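Local coordinates for uncharacterized protein TP-0789 domain-containing protein (Desulfovibrio piger ATCC 29098, PDB 4Z48) that is of unknown function but belongs to the LolA-like family, whose relatives carry lipoproteins to the outer membrane, so it may bind a lipid-like ligand, at residues S25-E31 with S226-V232; T161-V167 with D181-D187. All coordinates share one frame; numbering follows the deposited sequence.

Contact 1 (S25-E31 with S226-V232)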
loop_
_atom_site.group_PDB
_atom_site.type_symbol
_atom_site.label_atom_id
_atom_site.label_comp_id
_atom_site.label_asym_id
_atom_site.label_seq_id
_atom_site.Cartn_x
_atom_site.Cartn_y
_atom_site.Cartn_z
ATOM N N SER A 25 -1.641 15.331 4.563
ATOM C CA SER A 25 -2.727 15.643 3.624
ATOM C C SER A 25 -4.098 15.196 4.093
ATOM O O SER A 25 -4.191 14.269 4.890
ATOM C CB SER A 25 -2.456 15.014 2.263
ATOM O OG SER A 25 -2.760 13.632 2.217
ATOM N N GLN A 26 -5.165 15.799 3.515
ATOM C CA GLN A 26 -6.561 15.418 3.756
ATOM C C GLN A 26 -7.089 14.619 2.571
ATOM O O GLN A 26 -7.987 13.802 2.742
ATOM C CB GLN A 26 -7.450 16.641 4.039
ATOM C CG GLN A 26 -7.427 17.075 5.528
ATOM C CD GLN A 26 -7.833 15.974 6.502
ATOM O OE1 GLN A 26 -7.009 15.427 7.253
ATOM N NE2 GLN A 26 -9.107 15.605 6.499
ATOM N N ASP A 27 -6.539 14.851 1.369
ATOM C CA ASP A 27 -6.925 14.083 0.186
ATOM C C ASP A 27 -5.778 14.098 -0.824
ATOM O O ASP A 27 -4.823 14.863 -0.666
ATOM C CB ASP A 27 -8.243 14.614 -0.421
ATOM C CG ASP A 27 -8.169 15.899 -1.215
ATOM O OD1 ASP A 27 -7.251 16.032 -2.047
ATOM O OD2 ASP A 27 -9.101 16.709 -1.102
ATOM N N SER A 28 -5.840 13.217 -1.803
ATOM C CA SER A 28 -4.845 13.145 -2.866
ATOM C C SER A 28 -5.396 12.517 -4.142
ATOM O O SER A 28 -6.344 11.728 -4.131
ATOM C CB SER A 28 -3.619 12.348 -2.417
ATOM O OG SER A 28 -3.963 11.021 -2.074
ATOM N N TYR A 29 -4.730 12.842 -5.238
ATOM C CA TYR A 29 -5.015 12.329 -6.558
ATOM C C TYR A 29 -3.720 11.910 -7.179
ATOM O O TYR A 29 -2.730 12.621 -7.001
ATOM C CB TYR A 29 -5.694 13.413 -7.397
ATOM C CG TYR A 29 -5.770 13.085 -8.865
ATOM C CD1 TYR A 29 -6.778 12.261 -9.363
ATOM C CD2 TYR A 29 -4.795 13.538 -9.755
ATOM C CE1 TYR A 29 -6.860 11.956 -10.723
ATOM C CE2 TYR A 29 -4.859 13.225 -11.118
ATOM C CZ TYR A 29 -5.891 12.428 -11.590
ATOM O OH TYR A 29 -5.979 12.095 -12.914
ATOM N N SER A 30 -3.698 10.769 -7.890
ATOM C CA SER A 30 -2.528 10.390 -8.676
ATOM C C SER A 30 -2.912 9.521 -9.870
ATOM O O SER A 30 -4.018 9.007 -9.961
ATOM C CB SER A 30 -1.454 9.702 -7.845
ATOM O OG SER A 30 -1.750 8.353 -7.549
ATOM N N GLU A 31 -1.981 9.428 -10.805
ATOM C CA GLU A 31 -2.054 8.589 -11.988
ATOM C C GLU A 31 -0.896 7.585 -11.926
ATOM O O GLU A 31 0.200 7.901 -11.439
ATOM C CB GLU A 31 -1.983 9.455 -13.251
ATOM C CG GLU A 31 -3.206 10.331 -13.428
ATOM C CD GLU A 31 -3.049 11.402 -14.484
ATOM O OE1 GLU A 31 -2.108 11.295 -15.299
ATOM O OE2 GLU A 31 -3.843 12.367 -14.476
ATOM N N SER A 226 2.619 9.332 -11.378
ATOM C CA SER A 226 2.856 10.678 -11.877
ATOM C C SER A 226 1.593 11.514 -11.731
ATOM O O SER A 226 0.548 10.987 -11.344
ATOM C CB SER A 226 3.400 10.667 -13.305
ATOM O OG SER A 226 2.554 10.045 -14.247
ATOM N N ASN A 227 1.745 12.853 -11.887
ATOM C CA ASN A 227 0.696 13.866 -11.739
ATOM C C ASN A 227 0.036 13.769 -10.344
ATOM O O ASN A 227 -1.181 13.987 -10.200
ATOM C CB ASN A 227 -0.320 13.775 -12.864
ATOM C CG ASN A 227 0.327 14.037 -14.209
ATOM O OD1 ASN A 227 0.940 15.070 -14.430
ATOM N ND2 ASN A 227 0.284 13.076 -15.091
ATOM N N LEU A 228 0.864 13.455 -9.310
ATOM C CA LEU A 228 0.328 13.336 -7.956
ATOM C C LEU A 228 0.144 14.724 -7.350
ATOM O O LEU A 228 0.982 15.621 -7.498
ATOM C CB LEU A 228 1.179 12.434 -7.030
ATOM C CG LEU A 228 0.495 11.936 -5.721
ATOM C CD1 LEU A 228 1.081 10.636 -5.267
ATOM C CD2 LEU A 228 0.622 12.938 -4.584
ATOM N N ARG A 229 -1.005 14.911 -6.713
ATOM C CA ARG A 229 -1.378 16.179 -6.067
ATOM C C ARG A 229 -2.026 15.919 -4.712
ATOM O O ARG A 229 -2.704 14.911 -4.553
ATOM C CB ARG A 229 -2.359 16.956 -6.954
ATOM C CG ARG A 229 -1.743 17.594 -8.190
ATOM C CD ARG A 229 -2.359 18.955 -8.465
ATOM N NE ARG A 229 -3.775 18.870 -8.834
ATOM C CZ ARG A 229 -4.646 19.864 -8.689
ATOM N NH1 ARG A 229 -4.263 21.020 -8.161
ATOM N NH2 ARG A 229 -5.912 19.702 -9.049
ATOM N N TYR A 230 -1.823 16.814 -3.736
ATOM C CA TYR A 230 -2.482 16.701 -2.426
ATOM C C TYR A 230 -3.499 17.817 -2.214
ATOM O O TYR A 230 -3.340 18.897 -2.784
ATOM C CB TYR A 230 -1.476 16.745 -1.287
ATOM C CG TYR A 230 -0.618 15.510 -1.193
ATOM C CD1 TYR A 230 -1.151 14.304 -0.762
ATOM C CD2 TYR A 230 0.745 15.554 -1.493
ATOM C CE1 TYR A 230 -0.361 13.166 -0.642
ATOM C CE2 TYR A 230 1.542 14.414 -1.394
ATOM C CZ TYR A 230 0.974 13.217 -0.985
ATOM O OH TYR A 230 1.703 12.067 -0.882
ATOM N N ASP A 231 -4.504 17.578 -1.346
ATOM C CA ASP A 231 -5.524 18.559 -0.946
ATOM C C ASP A 231 -6.120 19.324 -2.147
ATOM O O ASP A 231 -6.111 20.558 -2.183
ATOM C CB ASP A 231 -4.947 19.518 0.100
ATOM C CG ASP A 231 -4.544 18.797 1.377
ATOM O OD1 ASP A 231 -4.900 17.639 1.523
ATOM O OD2 ASP A 231 -3.882 19.417 2.229
ATOM N N VAL A 232 -6.676 18.557 -3.093
ATOM C CA VAL A 232 -7.296 19.064 -4.324
ATOM C C VAL A 232 -8.783 19.408 -4.110
ATOM O O VAL A 232 -9.402 20.012 -4.990
ATOM C CB VAL A 232 -7.098 18.086 -5.520
ATOM C CG1 VAL A 232 -5.627 17.955 -5.863
ATOM C CG2 VAL A 232 -7.687 16.712 -5.237
HETATM O O HOH W 1 0.287 10.398 -15.669
#

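Contact 2 (T161-V167 with D181-D187)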
loop_
_atom_site.group_PDB
_atom_site.type_symbol
_atom_site.label_atom_id
_atom_site.label_comp_id
_atom_site.label_asym_id
_atom_site.label_seq_id
_atom_site.Cartn_x
_atom_site.Cartn_y
_atom_site.Cartn_z
ATOM N N THR A 161 -3.965 -11.467 7.885
ATOM C CA THR A 161 -2.893 -11.083 6.947
ATOM C C THR A 161 -2.176 -12.330 6.469
ATOM O O THR A 161 -2.162 -13.334 7.173
ATOM C CB THR A 161 -1.897 -10.074 7.632
ATOM O OG1 THR A 161 -0.799 -9.794 6.756
ATOM C CG2 THR A 161 -1.359 -10.575 8.969
ATOM N N GLN A 162 -1.564 -12.276 5.287
ATOM C CA GLN A 162 -0.819 -13.447 4.827
ATOM C C GLN A 162 0.621 -13.414 5.396
ATOM O O GLN A 162 1.363 -14.389 5.271
ATOM C CB GLN A 162 -0.786 -13.466 3.283
ATOM C CG GLN A 162 0.160 -12.456 2.703
ATOM C CD GLN A 162 0.010 -12.293 1.222
ATOM O OE1 GLN A 162 -0.722 -11.417 0.757
ATOM N NE2 GLN A 162 0.720 -13.124 0.457
ATOM N N TYR A 163 1.022 -12.276 5.978
ATOM C CA TYR A 163 2.401 -12.121 6.403
ATOM C C TYR A 163 2.634 -12.429 7.873
ATOM O O TYR A 163 1.780 -12.166 8.716
ATOM C CB TYR A 163 2.906 -10.707 6.101
ATOM C CG TYR A 163 2.615 -10.249 4.691
ATOM C CD1 TYR A 163 3.196 -10.883 3.596
ATOM C CD2 TYR A 163 1.736 -9.195 4.447
ATOM C CE1 TYR A 163 2.970 -10.431 2.292
ATOM C CE2 TYR A 163 1.468 -8.759 3.140
ATOM C CZ TYR A 163 2.066 -9.399 2.070
ATOM O OH TYR A 163 1.808 -8.919 0.813
ATOM N N SER A 164 3.802 -12.993 8.156
ATOM C CA SER A 164 4.206 -13.310 9.524
ATOM C C SER A 164 5.038 -12.169 10.080
ATOM O O SER A 164 5.011 -11.924 11.290
ATOM C CB SER A 164 4.997 -14.608 9.575
ATOM O OG SER A 164 6.138 -14.509 8.740
ATOM N N ARG A 165 5.793 -11.488 9.196
ATOM C CA ARG A 165 6.672 -10.394 9.608
ATOM C C ARG A 165 7.209 -9.669 8.380
ATOM O O ARG A 165 7.279 -10.231 7.279
ATOM C CB ARG A 165 7.812 -10.923 10.510
ATOM C CG ARG A 165 9.176 -11.139 9.866
ATOM C CD ARG A 165 10.095 -11.939 10.760
ATOM N NE ARG A 165 10.895 -12.847 9.942
ATOM C CZ ARG A 165 12.107 -12.563 9.494
ATOM N NH1 ARG A 165 12.689 -11.415 9.819
ATOM N NH2 ARG A 165 12.757 -13.433 8.730
ATOM N N GLN A 166 7.514 -8.395 8.570
ATOM C CA GLN A 166 8.037 -7.509 7.560
ATOM C C GLN A 166 9.253 -6.764 8.077
ATOM O O GLN A 166 9.198 -6.165 9.155
ATOM C CB GLN A 166 6.975 -6.500 7.096
ATOM C CG GLN A 166 5.732 -7.193 6.478
ATOM C CD GLN A 166 4.626 -6.217 6.215
ATOM O OE1 GLN A 166 4.701 -5.034 6.577
ATOM N NE2 GLN A 166 3.598 -6.680 5.522
ATOM N N VAL A 167 10.348 -6.820 7.317
ATOM C CA VAL A 167 11.593 -6.102 7.621
ATOM C C VAL A 167 11.597 -4.888 6.727
ATOM O O VAL A 167 11.428 -5.007 5.503
ATOM C CB VAL A 167 12.880 -6.955 7.477
ATOM C CG1 VAL A 167 14.120 -6.142 7.851
ATOM C CG2 VAL A 167 12.787 -8.208 8.334
ATOM N N ASP A 181 11.183 -6.435 3.077
ATOM C CA ASP A 181 11.099 -7.872 2.858
ATOM C C ASP A 181 9.909 -8.383 3.600
ATOM O O ASP A 181 9.761 -8.063 4.775
ATOM C CB ASP A 181 12.370 -8.590 3.295
ATOM C CG ASP A 181 13.576 -8.371 2.394
ATOM O OD1 ASP A 181 13.396 -7.881 1.268
ATOM O OD2 ASP A 181 14.707 -8.691 2.828
ATOM N N TYR A 182 9.030 -9.154 2.916
ATOM C CA TYR A 182 7.809 -9.729 3.487
ATOM C C TYR A 182 7.947 -11.228 3.595
ATOM O O TYR A 182 8.415 -11.877 2.655
ATOM C CB TYR A 182 6.554 -9.390 2.640
ATOM C CG TYR A 182 6.033 -7.964 2.664
ATOM C CD1 TYR A 182 6.776 -6.930 3.236
ATOM C CD2 TYR A 182 4.851 -7.627 2.010
ATOM C CE1 TYR A 182 6.316 -5.608 3.210
ATOM C CE2 TYR A 182 4.368 -6.320 2.004
ATOM C CZ TYR A 182 5.110 -5.311 2.588
ATOM O OH TYR A 182 4.623 -4.025 2.543
ATOM N N TYR A 183 7.526 -11.777 4.751
ATOM C CA TYR A 183 7.623 -13.188 5.064
ATOM C C TYR A 183 6.237 -13.802 5.239
ATOM O O TYR A 183 5.347 -13.159 5.797
ATOM C CB TYR A 183 8.486 -13.366 6.317
ATOM C CG TYR A 183 9.931 -12.989 6.054
ATOM C CD1 TYR A 183 10.374 -11.672 6.214
ATOM C CD2 TYR A 183 10.835 -13.926 5.564
ATOM C CE1 TYR A 183 11.703 -11.319 5.957
ATOM C CE2 TYR A 183 12.162 -13.584 5.301
ATOM C CZ TYR A 183 12.582 -12.274 5.463
ATOM O OH TYR A 183 13.883 -11.958 5.162
ATOM N N ASP A 184 6.058 -15.031 4.744
ATOM C CA ASP A 184 4.779 -15.737 4.806
ATOM C C ASP A 184 4.649 -16.473 6.161
ATOM O O ASP A 184 5.575 -16.404 6.987
ATOM C CB ASP A 184 4.579 -16.695 3.592
ATOM C CG ASP A 184 5.484 -17.924 3.470
ATOM O OD1 ASP A 184 6.196 -18.250 4.454
ATOM O OD2 ASP A 184 5.471 -18.572 2.389
ATOM N N LYS A 185 3.530 -17.202 6.361
ATOM C CA LYS A 185 3.267 -17.922 7.623
ATOM C C LYS A 185 4.226 -19.102 7.858
ATOM O O LYS A 185 4.246 -19.654 8.967
ATOM C CB LYS A 185 1.806 -18.423 7.699
ATOM C CG LYS A 185 0.740 -17.345 7.545
ATOM C CD LYS A 185 0.705 -16.381 8.693
ATOM C CE LYS A 185 -0.719 -16.097 9.052
ATOM N NZ LYS A 185 -0.904 -14.657 9.348
ATOM N N LYS A 186 4.993 -19.501 6.827
ATOM C CA LYS A 186 5.982 -20.579 6.923
ATOM C C LYS A 186 7.402 -19.991 6.999
ATOM O O LYS A 186 8.376 -20.703 6.757
ATOM C CB LYS A 186 5.841 -21.545 5.741
ATOM C CG LYS A 186 4.631 -22.474 5.867
ATOM C CD LYS A 186 4.464 -23.367 4.639
ATOM C CE LYS A 186 3.100 -24.018 4.540
ATOM N NZ LYS A 186 2.929 -25.120 5.524
ATOM N N ASP A 187 7.500 -18.686 7.378
ATOM C CA ASP A 187 8.706 -17.862 7.557
ATOM C C ASP A 187 9.533 -17.735 6.255
ATOM O O ASP A 187 10.700 -17.349 6.299
ATOM C CB ASP A 187 9.581 -18.402 8.720
ATOM C CG ASP A 187 8.858 -18.487 10.051
ATOM O OD1 ASP A 187 8.165 -17.512 10.415
ATOM O OD2 ASP A 187 8.956 -19.545 10.714
HETATM O O HOH W 2 8.632 -14.910 9.875
HETATM O O HOH W 3 12.445 -16.197 8.146
HETATM O O HOH W 4 15.330 -12.842 7.784
#

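Contact 1 (S25-E31 with S226-V232)
Strands 27-31 and 228-230 run antiparallel, 4.7 Å apart at closest approach and at 173°, with Tyr29 and Arg229 as a hydrogen-bonded pair and Ser28 opposite Tyr230 as a non-hydrogen-bonded one. Between Tyr29 and Glu31 the register slips by one residue, a beta bulge at the corner of Asn227, and Glu31 then exchanges both backbone bonds with Ser226. At the other end of the pairing each of two aspartate carboxylates accepts backbone N-H groups of the opposite segment. Asp231 OD1 takes Gln26 N at 2.7 Å on its syn lone pair and also the longer bond from Asp27 N, while Asp27 OD1 receives Val232 N at 2.8 Å on its syn side. Asp27 CG stands between its own N and carbonyl carbon (chi1 76°), which brings the carboxylate across to the Val232 backbone. At the bulge, Asn227 ND2 reaches Glu31 OE1 at 3.0 Å from above the carboxylate plane, the amide and carboxylate planes 58° apart; a water joins Glu31 OE1 to Ser226 OG. Tyr29 OH donates to the anti lone pair of Glu31 OE2 at 2.7 Å, so both carboxylate oxygens are held. On the side of the sheet that carries Ser28 and Tyr230, Tyr230 CD1 lies 3.4 Å from Ser25 CB and 3.6 Å from Ser28 CB. The pairing joins the first strand of the chain to the last: strand 41-54 continues the sheet beyond Ser28 and Ser30, and strand 204-214 flanks the other edge, where Thr206 bonds Tyr230 OH.

Contact 2 (T161-V167 with D181-D187)
Arg165 lays its guanidinium flat on the ring of Tyr183, a stacked cation-pi pair with CZ 3.8 Å from the ring centroid and planes 16° apart. From CB the arginine chain leads to CG, which passes 3.9 Å from Tyr183 CD1; a bend at chi3 (142°) then folds the end over the ring. NE lies above the CD1 side and gives its hydrogen to a water shared with Ser164 OG and Asp187 OD1. NH2 sits over the ring centre, 3.5 Å from Tyr183 CZ, and donates in the guanidinium plane to two more waters, one bound to Asp187 O and the other to Tyr183 OH. NH1 has a long, weak ion pair with Glu152. On the opposite face of the hairpin from Arg165 and Tyr183, the amide of Gln166 is stacked on Tyr182 with NE2 over the ring, its OE1 held by Arg153. The edge of Tyr182 meets the face of Tyr163 at 65°, CD2 being 3.3 Å from Tyr163 CZ, while Asp123 takes Tyr163 OH. Where the strands part, Ser164 N binds Tyr183 O and Ser164 OG donates to Asp184 O at 2.6 Å. Asp187 N reaches that same carbonyl from its opposite face. Lys185 NZ reaches back to Thr161 O at 2.8 Å. One side of this antiparallel hairpin therefore relies on a guanidinium on an aromatic face, its own edge met by waters, the other on an amide stacked on one tyrosine whose edge meets the face of a second; Asp184 O, gripped by two donors, closes the type I turn Asp184-Asp187 through Asp187 N and joins it to the corner through Ser164 OG.

Overall arrangement
Contact 1 and contact 2 lie on opposite sides of the chain's centre, each about 15 Å from it; their own centres are 30 Å apart and their nearest atoms about 17 Å, so they do not touch. Contact 1 closes a long loop by pairing strand 27-38 with strand 219-230, and contact 2 is nested within that loop as a local hairpin of strands 163-171 and 177-184. In strand order, 204-214 and 189-201 intervene between the strands of the two contacts. This run of antiparallel neighbours suits the curved LolA-like architecture, in which relatives bind lipoprotein acyl chains; no ligand site is established here.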